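Local coordinates for extracellular solute-binding protein, family 1 (Bifidobacterium longum subsp. infantis ATCC 15697, PDB 3OMB) that probably binds an extracellular solute and delivers it to a membrane transporter, and carries a magnesium ion, at residues Tyr103-Tyr111 / Met468-Ala476; Lys214-Thr222 / Phe487-Ala495. All coordinates share one frame; numbering follows the deposited sequence.

Contact 1: Tyr103-Tyr111 / Met468-Ala476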
# COMPACT_ATOMS: atom_id res chain seq x y z
N TYR A 103 3.30 -0.99 -16.63
CA TYR A 103 2.91 0.36 -17.03
C TYR A 103 1.62 0.79 -16.38
O TYR A 103 0.81 -0.03 -16.00
CB TYR A 103 2.71 0.40 -18.54
CG TYR A 103 3.92 -0.09 -19.28
CD1 TYR A 103 5.05 0.70 -19.39
CD2 TYR A 103 3.94 -1.37 -19.84
CE1 TYR A 103 6.18 0.23 -20.05
CE2 TYR A 103 5.06 -1.84 -20.51
CZ TYR A 103 6.17 -1.03 -20.61
OH TYR A 103 7.29 -1.49 -21.27
N GLY A 104 1.43 2.10 -16.28
CA GLY A 104 0.13 2.63 -15.88
C GLY A 104 -0.54 3.23 -17.10
O GLY A 104 0.12 3.47 -18.11
N ALA A 105 -1.83 3.51 -16.98
CA ALA A 105 -2.65 4.02 -18.09
C ALA A 105 -2.22 5.37 -18.67
O ALA A 105 -2.42 5.60 -19.86
CB ALA A 105 -4.11 4.07 -17.67
N VAL A 106 -1.67 6.26 -17.84
CA VAL A 106 -1.24 7.57 -18.32
C VAL A 106 -0.19 7.43 -19.43
O VAL A 106 -0.07 8.30 -20.29
CB VAL A 106 -0.69 8.45 -17.17
CG1 VAL A 106 0.69 7.95 -16.71
CG2 VAL A 106 -0.65 9.93 -17.58
N GLU A 107 0.56 6.33 -19.40
CA GLU A 107 1.57 6.07 -20.42
C GLU A 107 1.01 5.79 -21.81
O GLU A 107 1.64 6.10 -22.81
CB GLU A 107 2.50 4.96 -19.97
CG GLU A 107 3.67 5.56 -19.21
CD GLU A 107 3.89 4.94 -17.86
OE1 GLU A 107 3.26 3.90 -17.55
OE2 GLU A 107 4.70 5.51 -17.10
N ALA A 108 -0.19 5.23 -21.84
CA ALA A 108 -0.93 5.09 -23.09
C ALA A 108 -1.26 6.44 -23.72
O ALA A 108 -1.41 6.52 -24.96
CB ALA A 108 -2.17 4.28 -22.88
N TYR A 109 -1.36 7.48 -22.89
CA TYR A 109 -1.58 8.85 -23.36
C TYR A 109 -0.27 9.57 -23.67
O TYR A 109 -0.22 10.41 -24.57
CB TYR A 109 -2.44 9.64 -22.37
CG TYR A 109 -3.89 9.18 -22.37
CD1 TYR A 109 -4.77 9.58 -23.38
CD2 TYR A 109 -4.38 8.33 -21.37
CE1 TYR A 109 -6.10 9.16 -23.39
CE2 TYR A 109 -5.69 7.90 -21.37
CZ TYR A 109 -6.56 8.32 -22.38
OH TYR A 109 -7.87 7.90 -22.40
N GLN A 110 0.78 9.24 -22.93
CA GLN A 110 2.10 9.79 -23.21
C GLN A 110 2.70 9.23 -24.51
O GLN A 110 3.41 9.93 -25.20
CB GLN A 110 3.05 9.57 -22.03
CG GLN A 110 2.93 10.66 -20.96
CD GLN A 110 3.76 10.36 -19.72
OE1 GLN A 110 3.86 9.21 -19.28
NE2 GLN A 110 4.35 11.41 -19.15
N TYR A 111 2.40 7.98 -24.81
CA TYR A 111 2.87 7.33 -26.03
C TYR A 111 1.67 6.83 -26.81
O TYR A 111 1.29 5.67 -26.69
CB TYR A 111 3.86 6.21 -25.70
CG TYR A 111 5.06 6.70 -24.91
CD1 TYR A 111 6.23 7.12 -25.56
CD2 TYR A 111 5.01 6.80 -23.52
CE1 TYR A 111 7.34 7.61 -24.82
CE2 TYR A 111 6.08 7.29 -22.78
CZ TYR A 111 7.24 7.68 -23.43
OH TYR A 111 8.29 8.16 -22.67
N MSE A 468 -2.79 9.59 -10.00
CA MSE A 468 -2.14 10.38 -11.04
C MSE A 468 -2.11 9.62 -12.34
O MSE A 468 -2.05 10.20 -13.44
CB MSE A 468 -0.75 10.79 -10.58
CG MSE A 468 -0.82 11.73 -9.39
SE MSE A 468 0.89 12.54 -9.01
CE MSE A 468 1.42 12.86 -10.85
N ASP A 469 -2.25 8.31 -12.20
CA ASP A 469 -2.26 7.39 -13.30
C ASP A 469 -3.59 7.39 -14.08
O ASP A 469 -3.64 6.93 -15.22
CB ASP A 469 -1.97 6.00 -12.73
CG ASP A 469 -1.52 5.04 -13.76
OD1 ASP A 469 -2.01 3.89 -13.71
OD2 ASP A 469 -0.68 5.43 -14.62
N ASN A 470 -4.64 7.94 -13.46
CA ASN A 470 -5.97 8.09 -14.07
C ASN A 470 -6.34 9.53 -14.50
O ASN A 470 -7.52 9.88 -14.59
CB ASN A 470 -7.03 7.57 -13.09
CG ASN A 470 -7.93 6.49 -13.72
OD1 ASN A 470 -7.81 6.19 -14.91
ND2 ASN A 470 -8.82 5.92 -12.92
N MSE A 471 -5.32 10.35 -14.74
CA MSE A 471 -5.47 11.76 -15.13
C MSE A 471 -4.92 11.98 -16.54
O MSE A 471 -4.19 11.13 -17.03
CB MSE A 471 -4.58 12.62 -14.25
CG MSE A 471 -5.01 12.76 -12.87
SE MSE A 471 -3.78 13.88 -11.91
CE MSE A 471 -4.77 13.68 -10.27
N ASP A 472 -5.23 13.13 -17.15
CA ASP A 472 -4.50 13.63 -18.32
C ASP A 472 -2.98 13.68 -18.02
O ASP A 472 -2.60 14.03 -16.90
CB ASP A 472 -4.93 15.07 -18.67
CG ASP A 472 -6.40 15.19 -19.10
OD1 ASP A 472 -7.03 14.19 -19.51
OD2 ASP A 472 -6.92 16.34 -19.06
N PRO A 473 -2.12 13.38 -19.01
CA PRO A 473 -0.68 13.56 -18.80
C PRO A 473 -0.26 14.99 -18.46
O PRO A 473 0.70 15.19 -17.71
CB PRO A 473 -0.05 13.14 -20.14
CG PRO A 473 -1.15 12.74 -21.03
CD PRO A 473 -2.40 12.59 -20.22
N SER A 474 -0.97 15.99 -18.97
CA SER A 474 -0.61 17.37 -18.64
C SER A 474 -0.89 17.68 -17.17
O SER A 474 -0.19 18.48 -16.56
CB SER A 474 -1.31 18.37 -19.55
OG SER A 474 -2.72 18.20 -19.42
N ASP A 475 -1.93 17.07 -16.60
CA ASP A 475 -2.24 17.29 -15.20
C ASP A 475 -1.26 16.54 -14.29
O ASP A 475 -0.80 17.10 -13.30
CB ASP A 475 -3.70 16.95 -14.88
CG ASP A 475 -4.65 18.13 -15.15
OD1 ASP A 475 -4.15 19.25 -15.44
OD2 ASP A 475 -5.88 17.93 -15.05
N ALA A 476 -0.93 15.31 -14.65
CA ALA A 476 0.05 14.51 -13.93
C ALA A 476 1.41 15.23 -13.86
O ALA A 476 2.02 15.32 -12.78
CB ALA A 476 0.21 13.12 -14.58

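Contact 2: Lys214-Thr222 / Phe487-Ala495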
# COMPACT_ATOMS: atom_id res chain seq x y z
N LYS A 214 9.18 5.82 12.33
CA LYS A 214 9.97 5.80 11.12
C LYS A 214 10.45 7.19 10.71
O LYS A 214 9.74 8.20 10.90
CB LYS A 214 9.14 5.22 9.96
CG LYS A 214 8.94 3.71 10.04
CD LYS A 214 8.04 3.11 8.93
CE LYS A 214 8.67 3.18 7.53
NZ LYS A 214 7.82 2.53 6.42
N LYS A 215 11.65 7.25 10.12
CA LYS A 215 12.14 8.50 9.56
C LYS A 215 11.23 8.90 8.41
O LYS A 215 10.54 8.07 7.83
CB LYS A 215 13.61 8.39 9.12
CG LYS A 215 13.90 7.58 7.84
CD LYS A 215 15.38 7.77 7.50
CE LYS A 215 15.74 7.31 6.10
NZ LYS A 215 15.88 5.83 6.03
N LEU A 216 11.19 10.20 8.12
CA LEU A 216 10.40 10.70 6.99
C LEU A 216 11.16 10.45 5.69
O LEU A 216 12.39 10.52 5.67
CB LEU A 216 10.13 12.19 7.18
CG LEU A 216 9.36 12.59 8.44
CD1 LEU A 216 8.91 14.05 8.32
CD2 LEU A 216 8.12 11.70 8.72
N GLU A 217 10.45 10.11 4.62
CA GLU A 217 11.02 10.08 3.27
C GLU A 217 10.83 11.44 2.62
O GLU A 217 9.83 12.13 2.90
CB GLU A 217 10.34 9.01 2.42
CG GLU A 217 10.88 7.60 2.69
CD GLU A 217 12.26 7.39 2.09
OE1 GLU A 217 12.74 8.26 1.31
OE2 GLU A 217 12.86 6.35 2.39
N GLY A 218 11.77 11.80 1.75
CA GLY A 218 11.81 13.14 1.15
C GLY A 218 10.59 13.50 0.33
O GLY A 218 10.11 14.64 0.39
N SER A 219 10.07 12.54 -0.45
CA SER A 219 9.05 12.85 -1.46
C SER A 219 7.59 12.34 -1.23
O SER A 219 6.71 12.60 -2.08
CB SER A 219 9.55 12.39 -2.83
OG SER A 219 9.76 10.99 -2.80
N TYR A 220 7.33 11.65 -0.12
CA TYR A 220 6.02 11.08 0.16
C TYR A 220 5.89 10.60 1.61
O TYR A 220 6.89 10.27 2.24
CB TYR A 220 5.73 9.91 -0.81
CG TYR A 220 6.71 8.76 -0.68
CD1 TYR A 220 7.96 8.82 -1.27
CD2 TYR A 220 6.37 7.61 0.05
CE1 TYR A 220 8.87 7.76 -1.15
CE2 TYR A 220 7.28 6.54 0.18
CZ TYR A 220 8.53 6.63 -0.42
OH TYR A 220 9.44 5.59 -0.30
N PHE A 221 4.67 10.57 2.15
CA PHE A 221 4.44 9.90 3.43
C PHE A 221 4.38 8.37 3.25
O PHE A 221 3.70 7.87 2.36
CB PHE A 221 3.20 10.46 4.13
CG PHE A 221 3.31 11.92 4.42
CD1 PHE A 221 4.08 12.37 5.50
CD2 PHE A 221 2.68 12.87 3.60
CE1 PHE A 221 4.21 13.74 5.79
CE2 PHE A 221 2.81 14.25 3.86
CZ PHE A 221 3.58 14.69 4.96
N THR A 222 5.12 7.66 4.09
CA THR A 222 5.33 6.22 3.91
C THR A 222 4.27 5.37 4.63
O THR A 222 3.47 5.86 5.44
CB THR A 222 6.69 5.78 4.53
OG1 THR A 222 6.63 5.97 5.95
CG2 THR A 222 7.83 6.59 3.99
N PHE A 487 7.88 19.05 -1.91
CA PHE A 487 8.72 18.17 -1.13
C PHE A 487 10.23 18.46 -1.34
O PHE A 487 11.06 17.58 -1.21
CB PHE A 487 8.32 16.72 -1.40
CG PHE A 487 6.90 16.41 -0.97
CD1 PHE A 487 6.61 16.13 0.35
CD2 PHE A 487 5.87 16.41 -1.90
CE1 PHE A 487 5.31 15.85 0.75
CE2 PHE A 487 4.57 16.14 -1.50
CZ PHE A 487 4.29 15.85 -0.18
N ASN A 488 10.58 19.72 -1.64
CA ASN A 488 11.97 20.17 -1.61
C ASN A 488 12.48 20.26 -0.17
O ASN A 488 13.54 19.71 0.13
CB ASN A 488 12.11 21.53 -2.33
CG ASN A 488 13.57 22.03 -2.39
OD1 ASN A 488 14.51 21.26 -2.57
ND2 ASN A 488 13.74 23.35 -2.28
N THR A 489 11.72 20.92 0.72
CA THR A 489 12.13 21.09 2.13
C THR A 489 11.08 20.72 3.20
O THR A 489 11.37 20.79 4.40
CB THR A 489 12.61 22.55 2.45
OG1 THR A 489 11.52 23.47 2.29
CG2 THR A 489 13.81 23.00 1.57
N THR A 490 9.87 20.34 2.77
CA THR A 490 8.78 20.04 3.70
C THR A 490 9.08 18.91 4.70
O THR A 490 8.85 19.08 5.90
CB THR A 490 7.44 19.81 2.98
OG1 THR A 490 7.12 20.98 2.21
CG2 THR A 490 6.30 19.56 3.97
N MSE A 491 9.59 17.76 4.24
CA MSE A 491 9.90 16.67 5.18
C MSE A 491 11.04 17.06 6.11
O MSE A 491 11.01 16.76 7.29
CB MSE A 491 10.26 15.38 4.46
CG MSE A 491 9.17 14.89 3.56
SE MSE A 491 7.53 14.52 4.53
CE MSE A 491 6.55 13.82 2.97
N GLN A 492 12.03 17.75 5.55
CA GLN A 492 13.19 18.16 6.31
C GLN A 492 12.75 19.11 7.42
O GLN A 492 13.11 18.93 8.57
CB GLN A 492 14.20 18.83 5.36
CG GLN A 492 14.81 17.89 4.27
CD GLN A 492 13.76 17.24 3.31
OE1 GLN A 492 12.87 17.90 2.77
NE2 GLN A 492 13.90 15.91 3.11
N LYS A 493 11.94 20.11 7.07
CA LYS A 493 11.41 21.06 8.04
C LYS A 493 10.51 20.39 9.07
O LYS A 493 10.55 20.74 10.25
CB LYS A 493 10.65 22.19 7.33
CG LYS A 493 11.57 23.15 6.58
CD LYS A 493 10.89 24.44 6.14
CE LYS A 493 10.54 25.38 7.32
NZ LYS A 493 11.59 25.51 8.39
N THR A 494 9.68 19.45 8.61
CA THR A 494 8.80 18.68 9.49
C THR A 494 9.62 17.92 10.54
O THR A 494 9.32 18.00 11.75
CB THR A 494 7.88 17.69 8.69
OG1 THR A 494 6.96 18.44 7.87
CG2 THR A 494 7.03 16.83 9.64
N ALA A 495 10.65 17.20 10.09
CA ALA A 495 11.52 16.44 11.00
C ALA A 495 12.20 17.38 12.01
O ALA A 495 12.28 17.06 13.20
CB ALA A 495 12.57 15.69 10.23
O HOH W 1 10.55 17.27 1.57

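Contact 1: Tyr103-Tyr111 / Met468-Ala476
The carboxylate of D469 rests against the backbone at G104–V106, near the amino-terminal end of helix 106-110, and spreads its two oxygens over neighbouring amides. A105 N donates to OD1 of D469 at 3.3 Å and V106 N to OD2 of D469 at 3.5 Å. Both bonds are weak, the first also bent (142°) and the second long but nearly straight (166°). With its CG anti to the backbone N (chi1 -161°), D469 brings its carboxylate close to the amino-terminal end of the helix, whose dipole would probably favour its negative charge. The lack of a side chain on G104 lets the carboxylate settle close on the backbone, OD2 of D469 lying 3.2 Å from G104 CA. E107 OE1 accepts a hydrogen bond from G104 N, so a second carboxylate sits nearby, its OE1 5.1 Å from D469 OD2; the two like charges probably oppose each other somewhat.

V106 points toward the opposing segment and divides its branches. Its CG1, placed between the backbone N and the carbonyl carbon, leans on OD2 of D469, while CG2 reaches P473 CA, at 3.8 Å, and the carbonyl oxygen of M471, with A476 CB a little farther off. One turn on, Y109 CB meets the pyrrolidine at P473 CG (3.6 Å), and Q110 runs antiparallel alongside the same proline, CG of Q110 to CB of P473. The Y109 ring swings off from the proline, its hydroxyl bonded to D144 and R148 and its ring edge-to-face with Y150.

The contact thus sets helix 106-110, which follows strand 98-100 of a mixed sheet, against the start of helix 473-486. Helix 519-534 backs the latter segment through W526 and W529, and helix 79-92 lines Y103 and Y111.

Contact 2: Lys214-Thr222 / Phe487-Ala495
M491, a selenomethionine, lays its methyl over the face of the F221 ring, CE 3.6 Å from the ring centroid and only 9° off the normal. Its SE approaches the same ring obliquely, 3.6 Å from F221 CE1. The bend at chi2 (-60°) turns the end of the chain onto the ring, and CG of M491 lies 2.9 Å from E217 O, with G218 O also close, so two successive loop carbonyls press on its stem. Alongside, F487 receives S219 O over one face of its ring and meets F221 CE2 at its edge, 4.3 Å from F487 CE1. The M491–F221 pair is a Met-aromatic contact, and it joins the loop after strand 209-211 to the first turns of helix 490-500. Were F221 replaced by an alanine, the M491 methyl would probably lose the ring face it covers, and a gap would be likely to open beside the F487 edge.

Water 1 bridges the backbones, 2.9 Å from both G218 O and M491 N, accepting the N-H of M491. On the next helical turn L216 CD1 touches T494 CG2 at 3.6 Å, the two side chains crossing at about a right angle. The T494 hydroxyl is turned to its own helix: OG1 donates to T490 O from above the carbonyl plane, on the face opposite T494 N, and also bonds Y264 of helix 262-276. Farther out, F221 is positioned by backbone hydrogen bonds with E245 and by its ring meeting that of F258.

Helix 473-486 relates the two sites: its first residues belong to contact 1, and contact 2 takes up the chain at F487, just past its end, continuing into helix 490-500. The centres lie 26 Å apart and the nearest atoms about 9 Å, without touching. Along the chain the segments alternate, 103-111, 214-222, 468-476, 487-495, so consecutive helices of the C-terminal region reach back to two earlier parts: one following strand 98-100, the other following strand 209-211. These strands belong to separate mixed sheets, consistent with the two lobes of a type 2 solute-binding fold, both touched by the C-terminal helices. Neither contact lies at the magnesium site.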